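Local coordinates for protein Exo-arabinanase (PDB 3A72) that probably cleaves alpha-1,5-linked L-arabinan from its chain ends, releasing arabinobiose, and is seen here with arabinobiose bound, at residues Pro53-Lys58 against Trp64-Arg69; Val196-Pro199 against Arg204-Met207; Lys212-Gln217 against Ala270-Tyr275. One frame throughout, in Å; residues are numbered along the deposited sequence.

Six four-stranded antiparallel sheets form a six-bladed beta-propeller, and the three contacts sample different levels of it. Contact 1 lies within one blade, pairing its third and fourth strands, and is partly buried; it combines backbone hydrogen bonds, interrupted by a bulge, with carbon packed over flat groups, next to an Asp-box turn. Contacts 2 and 3 run between successive blades and contain no hydrogen bond across their segments. Contact 2 is buried, all apolar, and stands behind the arabinose site. Contact 3, only partly buried, sets a proline over a tryptophan. Strand 204-212 links the last two: it begins in contact 2 and leads into the turn of contact 3.

Contact 1: Pro53-Lys58 against Trp64-Arg69; sequences PIYRSK and WNEISR
Ile-54 faces both Ile-67 and Ser-68 across an antiparallel hairpin, a classic beta bulge in the third and fourth strands of a propeller blade. Ile-54 O takes the N-H of Ile-67 at 2.9 Å, almost straight at 173°, and a weak second bond from Ser-68 N, while Ile-54 N donates to Ser-68 O. Beyond the bulge Arg-56 and Asn-65 form a hydrogen-bonded pair, and a water joins Arg-56 O to Asn-65 ND2.

Carbon over flat groups is the second kind of interaction. Glu-66 CB sits 3.8 Å from the centroid of the Tyr-55 ring, over its face but toward the rim. On the other side of the sheet, Ile-67 CG2 lies over the guanidinium of Arg-56, whose chain bends at chi3 beside the isoleucine.

Charge enters through Glu-66: Arg-69 grips its carboxylate side-on, NE reaching OE2 at 2.8 Å and NH2 reaching OE1, which restrains the acid near Tyr-55 CE1, its plane turned 47° from the ring.

The turn itself has the Ser-x-Asp-x-Gly-x-Thr-Trp pattern of the Asp box, a recurrent element of sialidase-type propellers. Ser-57 OG bonds to Thr-63 O and Gly-61 N, and Trp-64 NE1 to Gly-61 O. The face of the indole receives Ser-57 CB 3.5 Å from the centroid of its six-membered ring, only 4° off the normal.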
loop_
_atom_site.group_PDB
_atom_site.type_symbol
_atom_site.label_atom_id
_atom_site.label_comp_id
_atom_site.label_asym_id
_atom_site.label_seq_id
_atom_site.Cartn_x
_atom_site.Cartn_y
_atom_site.Cartn_z
ATOM N N PRO A 53 -13.200 -6.330 4.442
ATOM C CA PRO A 53 -14.445 -5.777 3.899
ATOM C C PRO A 53 -14.143 -4.988 2.636
ATOM O O PRO A 53 -13.101 -4.393 2.529
ATOM C CB PRO A 53 -14.948 -4.856 4.998
ATOM C CG PRO A 53 -13.720 -4.450 5.730
ATOM C CD PRO A 53 -12.749 -5.605 5.643
ATOM N N ILE A 54 -15.129 -4.973 1.725
ATOM C CA ILE A 54 -15.001 -4.204 0.478
ATOM C C ILE A 54 -16.137 -3.217 0.450
ATOM O O ILE A 54 -17.312 -3.628 0.357
ATOM C CB ILE A 54 -15.010 -5.116 -0.740
ATOM C CG1 ILE A 54 -13.970 -6.213 -0.702
ATOM C CG2 ILE A 54 -14.883 -4.291 -2.020
ATOM C CD1 ILE A 54 -12.545 -5.749 -0.711
ATOM N N TYR A 55 -15.826 -1.924 0.551
ATOM C CA TYR A 55 -16.809 -0.847 0.520
ATOM C C TYR A 55 -16.656 -0.107 -0.786
ATOM O O TYR A 55 -15.557 0.149 -1.258
ATOM C CB TYR A 55 -16.633 0.104 1.694
ATOM C CG TYR A 55 -17.291 -0.339 2.998
ATOM C CD1 TYR A 55 -17.058 -1.583 3.547
ATOM C CD2 TYR A 55 -18.087 0.537 3.706
ATOM C CE1 TYR A 55 -17.626 -1.949 4.720
ATOM C CE2 TYR A 55 -18.669 0.172 4.910
ATOM C CZ TYR A 55 -18.447 -1.076 5.427
ATOM O OH TYR A 55 -19.048 -1.414 6.599
ATOM N N ARG A 56 -17.785 0.294 -1.383
ATOM C CA ARG A 56 -17.814 0.983 -2.668
ATOM C C ARG A 56 -18.442 2.355 -2.549
ATOM O O ARG A 56 -19.403 2.543 -1.798
ATOM C CB ARG A 56 -18.657 0.184 -3.669
ATOM C CG ARG A 56 -18.764 0.826 -5.044
ATOM C CD ARG A 56 -19.285 -0.143 -6.069
ATOM N NE ARG A 56 -20.668 -0.524 -5.821
ATOM C CZ ARG A 56 -21.286 -1.552 -6.353
ATOM N NH1 ARG A 56 -20.624 -2.372 -7.132
ATOM N NH2 ARG A 56 -22.595 -1.721 -6.054
ATOM N N SER A 57 -17.922 3.295 -3.321
ATOM C CA SER A 57 -18.559 4.587 -3.564
ATOM C C SER A 57 -18.773 4.769 -5.038
ATOM O O SER A 57 -17.823 4.622 -5.834
ATOM C CB SER A 57 -17.717 5.745 -3.005
ATOM O OG SER A 57 -18.334 6.990 -3.355
ATOM N N LYS A 58 -19.991 5.129 -5.425
ATOM C CA LYS A 58 -20.381 5.433 -6.805
ATOM C C LYS A 58 -20.637 6.906 -7.022
ATOM O O LYS A 58 -21.103 7.309 -8.090
ATOM C CB LYS A 58 -21.601 4.596 -7.234
ATOM C CG LYS A 58 -21.274 3.114 -7.310
ATOM C CD LYS A 58 -22.433 2.267 -7.737
ATOM C CE LYS A 58 -22.865 2.602 -9.102
ATOM N NZ LYS A 58 -21.937 2.488 -10.205
ATOM N N TRP A 64 -20.705 5.691 0.853
ATOM C CA TRP A 64 -20.026 4.374 0.878
ATOM C C TRP A 64 -20.973 3.288 1.343
ATOM O O TRP A 64 -21.790 3.507 2.260
ATOM C CB TRP A 64 -18.797 4.393 1.835
ATOM C CG TRP A 64 -17.772 5.368 1.305
ATOM C CD1 TRP A 64 -17.715 6.709 1.524
ATOM C CD2 TRP A 64 -16.677 5.056 0.432
ATOM N NE1 TRP A 64 -16.657 7.265 0.836
ATOM C CE2 TRP A 64 -15.999 6.278 0.168
ATOM C CE3 TRP A 64 -16.195 3.870 -0.152
ATOM C CZ2 TRP A 64 -14.881 6.312 -0.654
ATOM C CZ3 TRP A 64 -15.078 3.926 -0.969
ATOM C CH2 TRP A 64 -14.436 5.114 -1.208
ATOM N N ASN A 65 -20.883 2.108 0.771
ATOM C CA ASN A 65 -21.661 0.957 1.190
ATOM C C ASN A 65 -20.843 -0.301 1.059
ATOM O O ASN A 65 -20.109 -0.457 0.081
ATOM C CB ASN A 65 -22.904 0.762 0.269
ATOM C CG ASN A 65 -23.909 1.871 0.480
ATOM O OD1 ASN A 65 -24.737 1.836 1.419
ATOM N ND2 ASN A 65 -23.897 2.833 -0.387
ATOM N N GLU A 66 -20.983 -1.221 2.001
ATOM C CA GLU A 66 -20.330 -2.529 1.881
ATOM C C GLU A 66 -20.952 -3.323 0.744
ATOM O O GLU A 66 -22.194 -3.446 0.665
ATOM C CB GLU A 66 -20.474 -3.261 3.232
ATOM C CG GLU A 66 -19.628 -4.563 3.248
ATOM C CD GLU A 66 -19.499 -5.187 4.614
ATOM O OE1 GLU A 66 -20.493 -5.246 5.306
ATOM O OE2 GLU A 66 -18.439 -5.651 5.078
ATOM N N ILE A 67 -20.112 -3.892 -0.106
ATOM C CA ILE A 67 -20.578 -4.725 -1.192
ATOM C C ILE A 67 -20.186 -6.194 -1.073
ATOM O O ILE A 67 -20.872 -7.041 -1.622
ATOM C CB ILE A 67 -20.177 -4.178 -2.568
ATOM C CG1 ILE A 67 -18.677 -4.098 -2.826
ATOM C CG2 ILE A 67 -20.806 -2.805 -2.788
ATOM C CD1 ILE A 67 -18.311 -3.929 -4.306
ATOM N N SER A 68 -19.107 -6.508 -0.373
ATOM C CA SER A 68 -18.643 -7.910 -0.230
ATOM C C SER A 68 -17.610 -7.926 0.896
ATOM O O SER A 68 -17.194 -6.888 1.428
ATOM C CB SER A 68 -18.071 -8.446 -1.505
ATOM O OG SER A 68 -16.870 -7.735 -1.841
ATOM N N ARG A 69 -17.220 -9.152 1.228
ATOM C CA ARG A 69 -16.126 -9.433 2.150
ATOM C C ARG A 69 -15.246 -10.529 1.587
ATOM O O ARG A 69 -15.783 -11.488 0.993
ATOM C CB ARG A 69 -16.687 -9.861 3.532
ATOM C CG ARG A 69 -17.482 -8.783 4.204
ATOM C CD ARG A 69 -18.223 -9.349 5.416
ATOM N NE ARG A 69 -18.971 -8.281 6.012
ATOM C CZ ARG A 69 -19.712 -8.339 7.090
ATOM N NH1 ARG A 69 -19.756 -9.485 7.743
ATOM N NH2 ARG A 69 -20.349 -7.275 7.516
HETATM O O HOH W 1 -22.010 3.037 -2.446
#

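Contact 2: Val196-Pro199 against Arg204-Met207; sequences VTYP and RPGM. With AHR (alpha-L-arabinofuranose), chain B.
Pro-205 contributes most of this small buried contact, its ring meeting Val-196 and Tyr-198 as one propeller blade ends and the next begins. Val-196 brings a single branch: with CG1 opposite the backbone nitrogen (chi1 177°), that methyl reaches Pro-205 CB at 3.8 Å and touches CG as well. Tyr-198 offers the edge of its ring. Its CD2 lies 4.0 Å from Pro-205 CG, which stays close to the ring plane, so the pyrrolidine meets the rim and does not stack on a face. The neighbouring CE2 adds a looser touch to Pro-205 CB. No hydrogen bond spans the two segments; the tyrosine hydroxyl bonds instead to Tyr-222 OH and Arg-240 NH2, and the ring stacks with Tyr-224.

The contact illustrates how apolar packing can back a polar binding site. The residues flanking Pro-205 belong to the sugar pocket: arabinofuranose O3 lies 3.0 Å from Arg-204 NH2, at the edge of the guanidinium, and the sugar's O2 approaches Gly-206 CA to 3.6 Å. Met-207 brings SD within 3.6 Å of the sugar carbon C1.

Val-196 closes strand 193-196, the last and an outermost strand of its sheet, and Pro-205 lies in strand 204-212, which opens the next; Met-178 of strand 177-183 and Tyr-222 of strand 218-225 each touch both Val-196 and Pro-205.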
loop_
_atom_site.group_PDB
_atom_site.type_symbol
_atom_site.label_atom_id
_atom_site.label_comp_id
_atom_site.label_asym_id
_atom_site.label_seq_id
_atom_site.Cartn_x
_atom_site.Cartn_y
_atom_site.Cartn_z
ATOM N N VAL A 196 15.796 -4.552 -1.931
ATOM C CA VAL A 196 16.425 -3.606 -1.037
ATOM C C VAL A 196 16.997 -4.390 0.158
ATOM O O VAL A 196 16.231 -4.977 0.946
ATOM C CB VAL A 196 15.487 -2.491 -0.574
ATOM C CG1 VAL A 196 16.212 -1.589 0.424
ATOM C CG2 VAL A 196 14.961 -1.695 -1.753
ATOM N N THR A 197 18.317 -4.410 0.253
ATOM C CA THR A 197 19.057 -4.985 1.357
ATOM C C THR A 197 20.129 -4.006 1.790
ATOM O O THR A 197 20.655 -3.252 0.956
ATOM C CB THR A 197 19.709 -6.331 1.011
ATOM O OG1 THR A 197 20.789 -6.119 0.150
ATOM C CG2 THR A 197 18.742 -7.297 0.320
ATOM N N TYR A 198 20.469 -4.060 3.068
ATOM C CA TYR A 198 21.547 -3.198 3.642
ATOM C C TYR A 198 22.478 -4.053 4.479
ATOM O O TYR A 198 22.078 -5.056 5.082
ATOM C CB TYR A 198 20.922 -2.044 4.484
ATOM C CG TYR A 198 20.265 -1.016 3.615
ATOM C CD1 TYR A 198 21.042 -0.123 2.879
ATOM C CD2 TYR A 198 18.894 -0.902 3.455
ATOM C CE1 TYR A 198 20.482 0.814 2.044
ATOM C CE2 TYR A 198 18.334 0.025 2.636
ATOM C CZ TYR A 198 19.123 0.900 1.948
ATOM O OH TYR A 198 18.519 1.817 1.119
ATOM N N PRO A 199 23.745 -3.619 4.554
ATOM C CA PRO A 199 24.754 -4.428 5.242
ATOM C C PRO A 199 24.823 -4.295 6.724
ATOM O O PRO A 199 25.680 -4.927 7.322
ATOM C CB PRO A 199 26.049 -3.911 4.588
ATOM C CG PRO A 199 25.738 -2.473 4.260
ATOM C CD PRO A 199 24.326 -2.498 3.797
ATOM N N ARG A 204 16.133 -2.085 8.784
ATOM C CA ARG A 204 14.835 -2.674 8.442
ATOM C C ARG A 204 14.155 -1.752 7.421
ATOM O O ARG A 204 13.200 -1.021 7.720
ATOM C CB ARG A 204 13.932 -2.882 9.698
ATOM C CG ARG A 204 14.531 -3.901 10.651
ATOM C CD ARG A 204 13.714 -3.984 11.984
ATOM N NE ARG A 204 12.349 -4.347 11.714
ATOM C CZ ARG A 204 11.897 -5.554 11.486
ATOM N NH1 ARG A 204 12.648 -6.619 11.667
ATOM N NH2 ARG A 204 10.654 -5.680 11.098
ATOM N N PRO A 205 14.606 -1.785 6.157
ATOM C CA PRO A 205 13.815 -1.173 5.092
ATOM C C PRO A 205 12.489 -1.920 5.004
ATOM O O PRO A 205 12.450 -3.165 5.177
ATOM C CB PRO A 205 14.703 -1.367 3.870
ATOM C CG PRO A 205 15.414 -2.670 4.139
ATOM C CD PRO A 205 15.754 -2.578 5.612
ATOM N N GLY A 206 11.403 -1.220 4.708
ATOM C CA GLY A 206 10.087 -1.841 4.641
ATOM C C GLY A 206 9.102 -0.999 3.883
ATOM O O GLY A 206 9.266 0.191 3.625
ATOM N N MET A 207 7.957 -1.634 3.572
ATOM C CA MET A 207 6.734 -1.010 3.129
ATOM C C MET A 207 6.857 -0.406 1.737
ATOM O O MET A 207 6.697 0.783 1.524
ATOM C CB MET A 207 6.245 0.040 4.128
ATOM C CG MET A 207 6.176 -0.524 5.556
ATOM S SD MET A 207 5.232 0.480 6.733
ATOM C CE MET A 207 3.557 0.008 6.272
HETATM O O5 AHR B . 4.180 -4.400 11.615
HETATM C C5 AHR B . 4.933 -4.872 10.451
HETATM C C4 AHR B . 6.098 -3.946 10.241
HETATM O O4 AHR B . 5.587 -2.680 9.802
HETATM C C3 AHR B . 7.037 -4.419 9.138
HETATM O O3 AHR B . 8.048 -5.276 9.698
HETATM C C2 AHR B . 7.617 -3.084 8.611
HETATM O O2 AHR B . 7.919 -3.112 7.217
HETATM C C1 AHR B . 6.560 -2.041 8.969
HETATM O O1 AHR B . 7.139 -0.996 9.802
#

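Contact 3: Lys212-Gln217 against Ala270-Tyr275; sequences KLPNGQ and AVWTPY
Pro-214 lies over one face of the Trp-272 indole, joining the hairpin turn of one propeller blade to the first strand of the next. The two side chains run aslant, and the proline ring spans the indole from one ring to the other. Its CD stands 3.6 Å from the centroid of the five-membered ring, 25° off the normal and so toward the rim, in a CH-pi contact. Farther along, Pro-214 CG meets CZ2 of the six-membered ring at 3.4 Å. The opposite face of the indole is approached by the backbone N of Pro-274, just beyond the strand end. Trp-272 extends toward the turn because CG is trans to the backbone nitrogen (chi1 176°), while its NE1 bonds to Asn-279 O. Leu-213 makes a slighter contact, its CD2 coming within 4.2 Å of Trp-272 CD1 at an oblique position.

The shape of the turn presents the proline. Leu-213 to Gly-216 form a type I turn, closed by Gly-216 N to Leu-213 O; Leu-213 N to Gln-217 O and the left-handed Gly-216 make it a type I turn with a G1 bulge. Asn-215 adds an Asx turn, OD1 accepting Gln-217 N at 3.0 Å from above the carbonyl plane. Its ND2 returns to the same glutamine, donating to Gln-217 OE1 at 2.9 Å with an N-H...O angle of 169°.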
loop_
_atom_site.group_PDB
_atom_site.type_symbol
_atom_site.label_atom_id
_atom_site.label_comp_id
_atom_site.label_asym_id
_atom_site.label_seq_id
_atom_site.Cartn_x
_atom_site.Cartn_y
_atom_site.Cartn_z
ATOM N N LYS A 212 4.493 4.534 -11.422
ATOM C CA LYS A 212 5.169 4.740 -12.678
ATOM C C LYS A 212 5.108 6.202 -13.101
ATOM O O LYS A 212 4.047 6.845 -13.079
ATOM C CB LYS A 212 4.526 3.852 -13.753
ATOM C CG LYS A 212 5.347 3.802 -15.026
ATOM C CD LYS A 212 4.739 2.847 -16.054
ATOM C CE LYS A 212 5.669 2.665 -17.259
ATOM N NZ LYS A 212 5.038 1.777 -18.246
ATOM N N LEU A 213 6.230 6.748 -13.533
ATOM C CA LEU A 213 6.345 8.126 -13.957
ATOM C C LEU A 213 6.201 8.245 -15.476
ATOM O O LEU A 213 6.372 7.247 -16.208
ATOM C CB LEU A 213 7.726 8.647 -13.531
ATOM C CG LEU A 213 8.006 8.552 -12.017
ATOM C CD1 LEU A 213 9.345 9.181 -11.682
ATOM C CD2 LEU A 213 6.886 9.156 -11.190
ATOM N N PRO A 214 5.883 9.428 -15.973
ATOM C CA PRO A 214 5.545 9.574 -17.407
ATOM C C PRO A 214 6.714 9.395 -18.363
ATOM O O PRO A 214 6.476 9.265 -19.550
ATOM C CB PRO A 214 4.952 11.004 -17.478
ATOM C CG PRO A 214 5.608 11.723 -16.296
ATOM C CD PRO A 214 5.558 10.656 -15.217
ATOM N N ASN A 215 7.946 9.410 -17.866
ATOM C CA ASN A 215 9.114 9.145 -18.686
ATOM C C ASN A 215 9.561 7.688 -18.642
ATOM O O ASN A 215 10.625 7.364 -19.156
ATOM C CB ASN A 215 10.271 10.036 -18.253
ATOM C CG ASN A 215 10.785 9.704 -16.856
ATOM O OD1 ASN A 215 10.145 8.901 -16.145
ATOM N ND2 ASN A 215 11.918 10.258 -16.476
ATOM N N GLY A 216 8.752 6.816 -18.064
ATOM C CA GLY A 216 9.049 5.387 -18.000
ATOM C C GLY A 216 9.846 4.954 -16.798
ATOM O O GLY A 216 10.053 3.774 -16.586
ATOM N N GLN A 217 10.340 5.902 -15.990
ATOM C CA GLN A 217 10.916 5.494 -14.704
ATOM C C GLN A 217 9.836 5.072 -13.727
ATOM O O GLN A 217 8.719 5.568 -13.788
ATOM C CB GLN A 217 11.673 6.681 -14.088
ATOM C CG GLN A 217 12.910 7.100 -14.852
ATOM C CD GLN A 217 13.647 8.192 -14.106
ATOM O OE1 GLN A 217 13.159 9.308 -14.016
ATOM N NE2 GLN A 217 14.777 7.833 -13.514
ATOM N N ALA A 270 2.924 6.657 -2.515
ATOM C CA ALA A 270 3.274 7.572 -3.611
ATOM C C ALA A 270 2.324 7.342 -4.790
ATOM O O ALA A 270 2.005 6.191 -5.112
ATOM C CB ALA A 270 4.678 7.343 -4.098
ATOM N N VAL A 271 1.967 8.420 -5.449
ATOM C CA VAL A 271 1.154 8.441 -6.660
ATOM C C VAL A 271 1.710 9.542 -7.588
ATOM O O VAL A 271 2.519 10.354 -7.167
ATOM C CB VAL A 271 -0.344 8.684 -6.352
ATOM C CG1 VAL A 271 -0.907 7.521 -5.586
ATOM C CG2 VAL A 271 -0.563 10.011 -5.644
ATOM N N TRP A 272 1.219 9.542 -8.805
ATOM C CA TRP A 272 1.578 10.547 -9.798
ATOM C C TRP A 272 0.312 11.023 -10.520
ATOM O O TRP A 272 -0.519 10.229 -10.887
ATOM C CB TRP A 272 2.629 9.995 -10.786
ATOM C CG TRP A 272 2.944 10.988 -11.878
ATOM C CD1 TRP A 272 3.867 11.955 -11.863
ATOM C CD2 TRP A 272 2.291 11.091 -13.151
ATOM N NE1 TRP A 272 3.861 12.682 -13.029
ATOM C CE2 TRP A 272 2.886 12.159 -13.848
ATOM C CE3 TRP A 272 1.262 10.376 -13.770
ATOM C CZ2 TRP A 272 2.502 12.547 -15.118
ATOM C CZ3 TRP A 272 0.856 10.748 -15.044
ATOM C CH2 TRP A 272 1.479 11.804 -15.691
ATOM N N THR A 273 0.254 12.360 -10.724
ATOM C CA THR A 273 -0.816 12.965 -11.538
ATOM C C THR A 273 -0.185 13.724 -12.701
ATOM O O THR A 273 0.851 14.347 -12.529
ATOM C CB THR A 273 -1.655 13.944 -10.707
ATOM O OG1 THR A 273 -2.598 14.572 -11.595
ATOM C CG2 THR A 273 -0.841 14.996 -10.014
ATOM N N PRO A 274 -0.881 13.794 -13.852
ATOM C CA PRO A 274 -0.458 14.747 -14.867
ATOM C C PRO A 274 -0.555 16.200 -14.479
ATOM O O PRO A 274 0.061 17.039 -15.134
ATOM C CB PRO A 274 -1.481 14.455 -16.037
ATOM C CG PRO A 274 -2.044 13.105 -15.740
ATOM C CD PRO A 274 -2.037 12.962 -14.279
ATOM N N TYR A 275 -1.390 16.524 -13.482
ATOM C CA TYR A 275 -1.557 17.916 -13.084
ATOM C C TYR A 275 -0.281 18.465 -12.457
ATOM O O TYR A 275 0.521 17.739 -11.865
ATOM C CB TYR A 275 -2.749 18.043 -12.081
ATOM C CG TYR A 275 -4.062 18.204 -12.789
ATOM C CD1 TYR A 275 -4.590 17.133 -13.521
ATOM C CD2 TYR A 275 -4.749 19.365 -12.808
ATOM C CE1 TYR A 275 -5.744 17.228 -14.215
ATOM C CE2 TYR A 275 -5.982 19.519 -13.518
ATOM C CZ TYR A 275 -6.444 18.389 -14.202
ATOM O OH TYR A 275 -7.668 18.582 -14.881
#